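Local coordinates for periplasmic solute binding protein (Pectobacterium atrosepticum, PDB 4RY1) that probably binds a sugar in the periplasm and delivers it to an ABC-type transporter, at residues A165-R176 / M368-T378; M187-I195 / N403-R411. One frame throughout, in Å; residues are numbered along the deposited sequence.

Both contacts join the same two parts of the chain: helix 169-183 with the hairpin that follows it, and helix 371-385 with helix 391-409, which follows it. Interaction 1 is the buried one, helix start against helix start, with W377 lying on L172 and backbone groups at the head of helix 169-183 taken up by side chains. Interaction 2 sits further from the centre of the chain, partly exposed, where the hairpin 188-195 meets the C-terminal helix; its bonds run through N403 and the solvent-facing K407, with two waters bridging the segments. L172 packing on M187 and a salt bridge from E372 to R408 tie the two together.

Interaction 1: A165-R176 / M368-T378; sequences ASDVLDILTLGR and MENQELVQLWT
Two helix N-termini meet at a right angle here: helix 169-183, with V168 at its N-cap position, and helix 371-385, whose N-cap N370 takes L373 N on OD1. The short segments have axes 10.1 Å apart, and W377 reaches from the second across to the first. Its CG lies anti to the backbone N (chi1 166°), which carries the indole to the first turn of helix 169-183. There L172 lies over one face, CB 3.7 Å from the centroid of the five-membered ring in a CH-pi contact and CD1 further across the indole. At the ring's edge NE1 donates to V168 O at 2.9 Å, a bent bond (131°) reaching the oxygen from above its carbonyl plane; the same oxygen also accepts from L172 N, so two donors grip it.

The next residue, T378, uses OG1 twice: it gives its proton to V374 O and receives V168 N at 3.0 Å. Further out, Q375 bends at chi2 so that NE2 reaches S166 O (2.9 Å) in the carbonyl plane, while water 1 lies within hydrogen-bonding distance of both Q375 OE1 and A165 O, though it cannot serve every acceptor near it. D167 forms an Asx turn, OD1 taking L169 N, and its carboxylate rests against V374 CG1.

At the opposite end, in the conformers given, L169 CD2 presses on the carboxyl end of E369 (CD at 3.6 Å), and M368 CE lies 3.8 Å from R176 CD. The M368 carbonyl oxygen is buried without a polar partner. The charges are answered elsewhere: R176 by D186, E369 by K285. Around this junction, helix 199-214 packs on I171, L172 and W377, helix 391-409 touches W377 and N370, and strand 107-123 lies against L169 and T173.

Interaction 2: M187-I195 / N403-R411; sequences MIDEKKQSI and NRILKRAIR
L406 is the bump and the beta-hairpin 188-195 the hollow: its CD1 sits between I188 CD1 (4.1 Å), I195 CD1 and the backbone between S194 and I195, while its CB touches Q193 O. A turn later I410, just past the helix end, drops CG2 onto E190 O (3.5 Å) and CD1 against I188 CG2. The Q193 side chain stretches out alongside I410, running the other way, with CG 3.8 Å from I410 CG2, and K407 lies across it. Q193 and S194 face D189 as a G1 beta bulge, Q193 having positive phi (55°), and Q193 points toward the helix.

K407 bends at chi2, bringing NZ to Q193 OE1 at 2.9 Å from above the amide plane. N403 OD1 receives I195 N at 2.7 Å, almost straight (175°) and in the carbonyl plane. Water 3 donates to both Q193 O and N403 O; water 4 spans I195 O and N403 ND2.

The chemistry is thus split: an apolar wedge of L406 and I410 inside, and outside it a polar border in which N403 is held through both ends of its amide, one directly and one through water, which should fix its rotation.

Interaction 1: A165-R176 / M368-T378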
# COMPACT_ATOMS: atom_id res chain seq x y z
N ALA A 165 7.74 -2.04 -14.75
CA ALA A 165 9.20 -2.09 -14.67
C ALA A 165 9.78 -0.98 -13.79
O ALA A 165 10.99 -0.91 -13.61
CB ALA A 165 9.82 -2.02 -16.06
N SER A 166 8.92 -0.13 -13.24
CA SER A 166 9.36 0.95 -12.35
C SER A 166 9.69 0.44 -10.94
O SER A 166 10.64 0.90 -10.30
CB SER A 166 8.31 2.07 -12.29
OG SER A 166 8.20 2.69 -13.56
N ASP A 167 8.89 -0.50 -10.47
CA ASP A 167 8.98 -0.97 -9.09
C ASP A 167 8.20 -2.28 -9.05
O ASP A 167 7.14 -2.37 -9.66
CB ASP A 167 8.42 0.19 -8.24
CG ASP A 167 7.85 -0.19 -6.90
OD1 ASP A 167 7.18 -1.21 -6.72
OD2 ASP A 167 8.06 0.67 -5.99
N VAL A 168 8.74 -3.30 -8.39
CA VAL A 168 8.08 -4.61 -8.30
C VAL A 168 7.86 -4.98 -6.82
O VAL A 168 7.94 -6.13 -6.40
CB VAL A 168 8.78 -5.71 -9.13
CG1 VAL A 168 7.88 -6.94 -9.26
CG2 VAL A 168 9.15 -5.14 -10.50
N LEU A 169 7.52 -3.98 -6.02
CA LEU A 169 7.22 -4.22 -4.61
C LEU A 169 6.02 -5.16 -4.44
O LEU A 169 5.97 -5.96 -3.51
CB LEU A 169 6.92 -2.91 -3.89
CG LEU A 169 6.44 -2.99 -2.43
CD1 LEU A 169 7.44 -3.69 -1.53
CD2 LEU A 169 6.14 -1.61 -1.87
N ASP A 170 5.03 -5.05 -5.31
CA ASP A 170 3.85 -5.93 -5.18
C ASP A 170 4.23 -7.41 -5.20
O ASP A 170 3.77 -8.18 -4.36
CB ASP A 170 2.74 -5.65 -6.21
CG ASP A 170 3.17 -5.78 -7.65
OD1 ASP A 170 4.37 -5.73 -7.98
OD2 ASP A 170 2.26 -5.88 -8.48
N ILE A 171 5.06 -7.81 -6.16
CA ILE A 171 5.42 -9.24 -6.25
C ILE A 171 6.42 -9.62 -5.16
O ILE A 171 6.36 -10.75 -4.67
CB ILE A 171 5.89 -9.65 -7.65
CG1 ILE A 171 4.88 -9.21 -8.73
CG2 ILE A 171 6.14 -11.16 -7.72
CD1 ILE A 171 3.47 -9.74 -8.57
N LEU A 172 7.27 -8.69 -4.74
CA LEU A 172 8.12 -8.93 -3.55
C LEU A 172 7.24 -9.25 -2.35
O LEU A 172 7.53 -10.15 -1.56
CB LEU A 172 9.00 -7.73 -3.24
CG LEU A 172 9.85 -7.84 -1.98
CD1 LEU A 172 10.87 -8.95 -2.16
CD2 LEU A 172 10.54 -6.51 -1.72
N THR A 173 6.16 -8.49 -2.21
CA THR A 173 5.27 -8.64 -1.07
C THR A 173 4.48 -9.93 -1.18
O THR A 173 4.23 -10.61 -0.20
CB THR A 173 4.34 -7.42 -0.95
OG1 THR A 173 5.14 -6.24 -0.88
CG2 THR A 173 3.47 -7.53 0.26
N LEU A 174 4.07 -10.27 -2.40
CA LEU A 174 3.40 -11.54 -2.66
C LEU A 174 4.30 -12.73 -2.24
O LEU A 174 3.86 -13.67 -1.57
CB LEU A 174 3.02 -11.66 -4.13
CG LEU A 174 2.10 -12.84 -4.52
CD1 LEU A 174 0.70 -12.68 -3.96
CD2 LEU A 174 2.05 -13.00 -6.03
N GLY A 175 5.56 -12.64 -2.63
CA GLY A 175 6.59 -13.62 -2.26
C GLY A 175 6.76 -13.67 -0.75
O GLY A 175 6.83 -14.74 -0.14
N ARG A 176 6.84 -12.49 -0.12
CA ARG A 176 6.92 -12.41 1.34
C ARG A 176 5.75 -13.12 2.02
O ARG A 176 5.93 -13.81 3.04
CB ARG A 176 6.96 -10.95 1.79
CG ARG A 176 7.09 -10.82 3.30
CD ARG A 176 6.00 -9.97 3.89
NE ARG A 176 5.96 -9.95 5.35
CZ ARG A 176 4.90 -10.27 6.06
NH1 ARG A 176 3.75 -10.58 5.47
NH2 ARG A 176 4.95 -10.23 7.39
N MET A 368 10.85 -3.41 4.46
CA MET A 368 10.55 -4.15 3.23
C MET A 368 10.18 -3.21 2.08
O MET A 368 10.38 -3.55 0.90
CB MET A 368 9.49 -5.25 3.46
CG MET A 368 8.02 -4.86 3.34
SD MET A 368 6.87 -6.26 3.30
CE MET A 368 7.71 -7.18 2.03
N GLU A 369 9.66 -2.03 2.43
CA GLU A 369 9.33 -1.00 1.43
C GLU A 369 10.42 0.06 1.22
O GLU A 369 10.18 1.06 0.55
CB GLU A 369 8.00 -0.33 1.76
CG GLU A 369 6.89 -1.33 1.98
CD GLU A 369 5.52 -0.81 1.60
OE1 GLU A 369 5.42 0.34 1.11
OE2 GLU A 369 4.54 -1.55 1.79
N ASN A 370 11.61 -0.16 1.78
CA ASN A 370 12.73 0.77 1.58
C ASN A 370 12.95 0.94 0.07
O ASN A 370 13.02 -0.07 -0.64
CB ASN A 370 13.99 0.23 2.27
CG ASN A 370 15.24 1.03 1.95
OD1 ASN A 370 15.83 0.85 0.88
ND2 ASN A 370 15.68 1.86 2.88
N GLN A 371 13.06 2.17 -0.42
CA GLN A 371 13.08 2.38 -1.87
C GLN A 371 14.34 1.78 -2.51
O GLN A 371 14.26 1.23 -3.60
CB GLN A 371 12.98 3.87 -2.23
N GLU A 372 15.50 1.91 -1.85
CA GLU A 372 16.72 1.26 -2.38
C GLU A 372 16.58 -0.25 -2.45
O GLU A 372 17.01 -0.90 -3.41
CB GLU A 372 17.94 1.56 -1.51
CG GLU A 372 18.53 2.91 -1.74
CD GLU A 372 19.84 3.12 -0.98
OE1 GLU A 372 19.82 3.87 0.01
OE2 GLU A 372 20.86 2.50 -1.34
N LEU A 373 16.00 -0.83 -1.41
CA LEU A 373 15.78 -2.29 -1.39
C LEU A 373 14.85 -2.71 -2.55
O LEU A 373 15.10 -3.67 -3.26
CB LEU A 373 15.24 -2.71 -0.04
CG LEU A 373 15.02 -4.20 0.18
CD1 LEU A 373 15.30 -4.56 1.64
CD2 LEU A 373 13.61 -4.65 -0.20
N VAL A 374 13.75 -1.99 -2.70
CA VAL A 374 12.78 -2.31 -3.74
C VAL A 374 13.41 -2.14 -5.13
O VAL A 374 13.16 -2.95 -6.02
CB VAL A 374 11.52 -1.45 -3.61
CG1 VAL A 374 10.63 -1.56 -4.83
CG2 VAL A 374 10.78 -1.83 -2.34
N GLN A 375 14.23 -1.12 -5.31
CA GLN A 375 14.95 -0.95 -6.59
C GLN A 375 15.99 -2.03 -6.86
O GLN A 375 16.12 -2.48 -7.99
CB GLN A 375 15.55 0.45 -6.71
CG GLN A 375 14.48 1.49 -6.99
CD GLN A 375 13.57 1.12 -8.16
OE1 GLN A 375 14.05 0.90 -9.28
NE2 GLN A 375 12.26 1.02 -7.90
N LEU A 376 16.64 -2.49 -5.80
CA LEU A 376 17.59 -3.60 -5.93
C LEU A 376 16.87 -4.88 -6.37
O LEU A 376 17.32 -5.59 -7.25
CB LEU A 376 18.34 -3.82 -4.62
CG LEU A 376 19.57 -4.72 -4.78
CD1 LEU A 376 20.63 -4.06 -5.64
CD2 LEU A 376 20.17 -5.10 -3.44
N TRP A 377 15.75 -5.16 -5.72
CA TRP A 377 14.85 -6.25 -6.12
C TRP A 377 14.43 -6.12 -7.59
O TRP A 377 14.54 -7.07 -8.38
CB TRP A 377 13.61 -6.25 -5.21
CG TRP A 377 12.44 -7.07 -5.65
CD1 TRP A 377 11.26 -6.60 -6.14
CD2 TRP A 377 12.29 -8.50 -5.58
NE1 TRP A 377 10.41 -7.63 -6.41
CE2 TRP A 377 11.00 -8.81 -6.07
CE3 TRP A 377 13.12 -9.55 -5.17
CZ2 TRP A 377 10.51 -10.10 -6.13
CZ3 TRP A 377 12.64 -10.85 -5.24
CH2 TRP A 377 11.35 -11.12 -5.73
N THR A 378 13.97 -4.93 -7.94
CA THR A 378 13.45 -4.66 -9.29
C THR A 378 14.51 -4.87 -10.37
O THR A 378 14.28 -5.58 -11.36
CB THR A 378 12.87 -3.23 -9.34
OG1 THR A 378 11.78 -3.14 -8.40
CG2 THR A 378 12.40 -2.86 -10.74
O HOH W 1 13.16 0.47 -12.03
O HOH W 2 3.76 -3.97 -0.01

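Interaction 2: M187-I195 / N403-R411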
# COMPACT_ATOMS: atom_id res chain seq x y z
N MET A 187 10.65 -11.36 6.08
CA MET A 187 11.81 -11.04 5.25
C MET A 187 12.91 -10.24 5.97
O MET A 187 14.08 -10.36 5.60
CB MET A 187 11.27 -10.26 4.03
CG MET A 187 12.24 -9.87 2.93
SD MET A 187 11.40 -8.89 1.64
CE MET A 187 10.40 -10.22 0.97
N ILE A 188 12.54 -9.43 6.97
CA ILE A 188 13.48 -8.49 7.63
C ILE A 188 13.72 -8.91 9.09
O ILE A 188 12.78 -9.23 9.81
CB ILE A 188 12.95 -7.03 7.65
CG1 ILE A 188 12.47 -6.59 6.26
CG2 ILE A 188 13.98 -6.07 8.25
CD1 ILE A 188 13.58 -6.49 5.24
N ASP A 189 14.99 -8.89 9.50
CA ASP A 189 15.40 -8.99 10.91
C ASP A 189 15.90 -7.62 11.34
O ASP A 189 17.05 -7.28 11.10
CB ASP A 189 16.51 -10.05 11.12
CG ASP A 189 16.79 -10.32 12.59
OD1 ASP A 189 16.61 -9.40 13.41
OD2 ASP A 189 17.19 -11.45 12.93
N GLU A 190 15.03 -6.83 11.97
CA GLU A 190 15.42 -5.46 12.34
C GLU A 190 16.54 -5.40 13.39
O GLU A 190 17.42 -4.55 13.32
CB GLU A 190 14.21 -4.65 12.79
CG GLU A 190 13.22 -4.45 11.65
CD GLU A 190 12.05 -3.55 12.02
OE1 GLU A 190 12.19 -2.76 12.98
OE2 GLU A 190 11.01 -3.63 11.32
N LYS A 191 16.51 -6.33 14.33
CA LYS A 191 17.57 -6.44 15.36
C LYS A 191 18.97 -6.64 14.74
O LYS A 191 19.96 -6.01 15.14
CB LYS A 191 17.27 -7.61 16.31
CG LYS A 191 16.03 -7.42 17.17
CD LYS A 191 15.38 -8.76 17.50
CE LYS A 191 14.45 -8.69 18.71
NZ LYS A 191 15.08 -9.17 19.97
N LYS A 192 19.03 -7.54 13.76
CA LYS A 192 20.29 -7.85 13.06
C LYS A 192 20.62 -6.87 11.93
O LYS A 192 21.70 -6.94 11.34
CB LYS A 192 20.27 -9.27 12.50
CG LYS A 192 20.16 -10.38 13.53
CD LYS A 192 20.59 -11.70 12.90
CE LYS A 192 20.06 -12.96 13.57
NZ LYS A 192 19.58 -12.83 14.97
N GLN A 193 19.67 -5.97 11.63
CA GLN A 193 19.78 -4.99 10.53
C GLN A 193 20.07 -5.69 9.22
O GLN A 193 20.94 -5.27 8.45
CB GLN A 193 20.83 -3.94 10.85
CG GLN A 193 20.49 -3.28 12.16
CD GLN A 193 21.44 -2.22 12.64
OE1 GLN A 193 22.49 -1.95 12.05
NE2 GLN A 193 21.07 -1.60 13.76
N SER A 194 19.29 -6.74 8.97
CA SER A 194 19.57 -7.68 7.90
C SER A 194 18.34 -8.37 7.36
O SER A 194 17.26 -8.34 7.96
CB SER A 194 20.56 -8.77 8.38
OG SER A 194 21.81 -8.22 8.77
N ILE A 195 18.52 -8.97 6.19
CA ILE A 195 17.55 -9.89 5.65
C ILE A 195 17.48 -11.12 6.60
O ILE A 195 18.50 -11.65 7.03
CB ILE A 195 17.92 -10.31 4.20
CG1 ILE A 195 17.80 -9.12 3.23
CG2 ILE A 195 17.07 -11.48 3.72
CD1 ILE A 195 16.38 -8.63 3.00
N ASN A 403 21.57 -6.35 2.38
CA ASN A 403 22.13 -6.24 3.73
C ASN A 403 22.94 -4.94 3.92
O ASN A 403 22.85 -4.31 4.98
CB ASN A 403 22.94 -7.47 4.11
CG ASN A 403 22.05 -8.63 4.54
OD1 ASN A 403 20.88 -8.43 4.91
ND2 ASN A 403 22.59 -9.85 4.52
N ARG A 404 23.69 -4.53 2.90
CA ARG A 404 24.36 -3.21 2.93
C ARG A 404 23.35 -2.08 3.10
O ARG A 404 23.55 -1.18 3.89
CB ARG A 404 25.25 -2.96 1.70
CG ARG A 404 26.47 -3.89 1.63
CD ARG A 404 27.37 -3.61 0.43
NE ARG A 404 26.89 -4.11 -0.86
CZ ARG A 404 26.98 -5.37 -1.28
NH1 ARG A 404 27.51 -6.32 -0.50
NH2 ARG A 404 26.52 -5.70 -2.48
N ILE A 405 22.26 -2.13 2.33
CA ILE A 405 21.22 -1.09 2.41
C ILE A 405 20.62 -1.01 3.81
O ILE A 405 20.47 0.06 4.39
CB ILE A 405 20.10 -1.33 1.38
CG1 ILE A 405 20.62 -1.07 -0.03
CG2 ILE A 405 18.88 -0.43 1.66
CD1 ILE A 405 19.82 -1.73 -1.13
N LEU A 406 20.28 -2.18 4.35
CA LEU A 406 19.64 -2.27 5.67
C LEU A 406 20.53 -1.81 6.82
O LEU A 406 20.05 -1.25 7.79
CB LEU A 406 19.08 -3.67 5.92
CG LEU A 406 17.93 -4.09 4.98
CD1 LEU A 406 17.53 -5.52 5.28
CD2 LEU A 406 16.68 -3.20 5.07
N LYS A 407 21.83 -2.02 6.70
CA LYS A 407 22.74 -1.53 7.74
C LYS A 407 22.77 -0.01 7.80
O LYS A 407 23.01 0.59 8.84
CB LYS A 407 24.12 -2.12 7.54
CG LYS A 407 24.23 -3.47 8.23
CD LYS A 407 24.63 -3.25 9.68
CE LYS A 407 24.31 -4.42 10.60
NZ LYS A 407 24.49 -4.02 12.03
N ARG A 408 22.52 0.61 6.65
CA ARG A 408 22.37 2.06 6.56
C ARG A 408 21.00 2.53 7.06
O ARG A 408 20.90 3.51 7.80
CB ARG A 408 22.60 2.54 5.12
CG ARG A 408 23.99 3.09 4.89
CD ARG A 408 24.14 3.74 3.53
NE ARG A 408 23.89 2.82 2.41
CZ ARG A 408 22.81 2.85 1.63
NH1 ARG A 408 21.84 3.75 1.84
NH2 ARG A 408 22.68 1.97 0.64
N ALA A 409 19.96 1.82 6.63
CA ALA A 409 18.57 2.24 6.85
C ALA A 409 18.06 1.97 8.27
O ALA A 409 17.29 2.74 8.83
CB ALA A 409 17.66 1.55 5.85
N ILE A 410 18.47 0.83 8.82
CA ILE A 410 18.00 0.41 10.14
C ILE A 410 18.99 0.71 11.23
O ILE A 410 20.17 0.33 11.14
CB ILE A 410 17.79 -1.11 10.21
CG1 ILE A 410 16.92 -1.57 9.05
CG2 ILE A 410 17.24 -1.49 11.58
CD1 ILE A 410 16.58 -3.04 9.05
N ARG A 411 18.53 1.35 12.30
CA ARG A 411 19.43 1.68 13.41
C ARG A 411 18.79 1.58 14.78
O ARG A 411 19.46 1.17 15.73
CB ARG A 411 19.97 3.06 13.19
CG ARG A 411 20.63 3.15 11.83
CD ARG A 411 20.30 4.43 11.14
NE ARG A 411 21.53 5.07 10.74
CZ ARG A 411 21.69 6.38 10.64
NH1 ARG A 411 20.67 7.19 10.91
NH2 ARG A 411 22.86 6.88 10.28
OXT ARG A 411 17.62 1.89 14.96
O HOH W 3 23.20 -6.09 7.18
O HOH W 4 21.12 -11.92 6.07